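PrgX (PDB 2AWI) serves as the receptor for the peptide sex pheromone cCF10 in Enterococcus faecalis and probably binds DNA as a repressor in the control of conjugation. Local coordinates at residues F289-P292 against K293-M297. The protein carries 1 engineered substitution. Numbering follows the deposited sequence.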
loop_
_atom_site.group_PDB
_atom_site.type_symbol
_atom_site.label_atom_id
_atom_site.label_comp_id
_atom_site.label_asym_id
_atom_site.label_seq_id
_atom_site.Cartn_x
_atom_site.Cartn_y
_atom_site.Cartn_z
ATOM N N PHE A 289 -19.944 -5.259 4.451
ATOM C CA PHE A 289 -18.583 -4.745 4.553
ATOM C C PHE A 289 -18.512 -3.444 3.768
ATOM O O PHE A 289 -19.075 -3.339 2.679
ATOM C CB PHE A 289 -17.577 -5.728 3.948
ATOM C CG PHE A 289 -16.877 -6.593 4.957
ATOM C CD1 PHE A 289 -17.467 -7.766 5.421
ATOM C CD2 PHE A 289 -15.613 -6.242 5.428
ATOM C CE1 PHE A 289 -16.804 -8.582 6.340
ATOM C CE2 PHE A 289 -14.942 -7.046 6.345
ATOM C CZ PHE A 289 -15.538 -8.221 6.802
ATOM N N THR A 290 -17.831 -2.447 4.320
ATOM C CA THR A 290 -17.676 -1.173 3.623
ATOM C C THR A 290 -16.372 -1.279 2.828
ATOM O O THR A 290 -15.292 -1.422 3.405
ATOM C CB THR A 290 -17.563 0.003 4.612
ATOM O OG1 THR A 290 -18.641 -0.057 5.555
ATOM C CG2 THR A 290 -17.629 1.326 3.868
ATOM N N PRO A 291 -16.456 -1.216 1.489
ATOM C CA PRO A 291 -15.252 -1.315 0.659
ATOM C C PRO A 291 -14.305 -0.142 0.894
ATOM O O PRO A 291 -14.719 0.904 1.393
ATOM C CB PRO A 291 -15.818 -1.347 -0.756
ATOM C CG PRO A 291 -17.008 -0.446 -0.643
ATOM C CD PRO A 291 -17.633 -0.873 0.670
ATOM N N PRO A 292 -13.019 -0.310 0.551
ATOM C CA PRO A 292 -11.984 0.717 0.714
ATOM C C PRO A 292 -12.341 2.090 0.144
ATOM O O PRO A 292 -13.148 2.208 -0.775
ATOM C CB PRO A 292 -10.781 0.097 0.014
ATOM C CG PRO A 292 -10.941 -1.347 0.341
ATOM C CD PRO A 292 -12.418 -1.572 0.080
ATOM N N LYS A 293 -11.725 3.121 0.712
ATOM C CA LYS A 293 -11.939 4.503 0.294
ATOM C C LYS A 293 -11.863 4.599 -1.221
ATOM O O LYS A 293 -12.732 5.183 -1.873
ATOM C CB LYS A 293 -10.865 5.409 0.917
ATOM C CG LYS A 293 -9.428 5.155 0.417
ATOM C CD LYS A 293 -8.957 3.722 0.680
ATOM C CE LYS A 293 -7.554 3.466 0.134
ATOM N NZ LYS A 293 -7.084 2.077 0.416
ATOM N N GLU A 294 -10.799 4.014 -1.758
ATOM C CA GLU A 294 -10.520 3.980 -3.183
ATOM C C GLU A 294 -11.763 3.662 -4.007
ATOM O O GLU A 294 -12.330 4.541 -4.659
ATOM C CB GLU A 294 -9.438 2.931 -3.440
ATOM C CG GLU A 294 -9.163 2.620 -4.891
ATOM C CD GLU A 294 -8.200 1.459 -5.039
ATOM O OE1 GLU A 294 -7.072 1.557 -4.509
ATOM O OE2 GLU A 294 -8.572 0.449 -5.681
ATOM N N VAL A 295 -12.178 2.398 -3.961
ATOM C CA VAL A 295 -13.336 1.916 -4.708
ATOM C C VAL A 295 -14.591 2.791 -4.622
ATOM O O VAL A 295 -15.228 3.067 -5.640
ATOM C CB VAL A 295 -13.707 0.479 -4.274
ATOM C CG1 VAL A 295 -12.518 -0.444 -4.461
ATOM C CG2 VAL A 295 -14.151 0.473 -2.827
ATOM N N THR A 296 -14.945 3.229 -3.418
ATOM C CA THR A 296 -16.139 4.051 -3.235
ATOM C C THR A 296 -16.067 5.429 -3.891
ATOM O O THR A 296 -17.098 6.033 -4.182
ATOM C CB THR A 296 -16.463 4.229 -1.741
ATOM O OG1 THR A 296 -15.294 4.681 -1.046
ATOM C CG2 THR A 296 -16.937 2.915 -1.146
ATOM N N MET A 297 -14.858 5.928 -4.126
ATOM C CA MET A 297 -14.707 7.236 -4.755
ATOM C C MET A 297 -15.048 7.112 -6.238
ATOM O O MET A 297 -15.698 7.986 -6.812
ATOM C CB MET A 297 -13.275 7.749 -4.590
ATOM C CG MET A 297 -13.135 9.257 -4.761
ATOM S SD MET A 297 -14.083 10.190 -3.513
ATOM C CE MET A 297 -15.313 11.009 -4.552
#
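Val295 and Thr296 each turn a methyl group back onto the ring of Pro291, and their first torsions decide which one. In Val295 (chi1 -57°) CG2 lies between the backbone N and the carbonyl carbon, and it sits 3.2 Å from CB of Pro291, tighter than usual for two carbons. Thr296 (chi1 51°) places CG2 anti to its carbonyl carbon, from where the methyl comes to 3.4 Å from CG of Pro291, the two side chains crossing at about a right angle. The same rotation swings OG1 of Thr296 back along the helix to O of Lys293, at 2.7 Å. The hydroxyl is the donor and approaches from above the carbonyl plane, 38° out of it, a bond within the first turn that is likely to steady the rotation of Thr296, with its methyl over the face of the Pro291 ring.

The example illustrates how a helix can begin after a Pro-Pro pair. Pro292 occupies the N-cap position, and its ring has CD 4.0 Å from CG2 of Val295. At another corner of the ring, the bend of Lys293 at chi2 brings its CD to 4.1 Å from CB of Pro292. Thr296 N points at O of Pro292, but that bond is weak, and the oxygen is crowded in the model, which makes its place less sure.

The proline ring offers no acceptor to the first-turn N-H groups; OD2 of Asp252 in the second subunit takes a hydrogen bond from N of Lys293, linking the helix start to that chain. Within its own chain the turn closes the loop between helix 270-286 and helix 293-300 and packs on helices of the C-terminal TPR region, with Pro291 and Pro292 resting on Tyr254 of helix 251-266 and Val295 reaching Leu280 of helix 270-286.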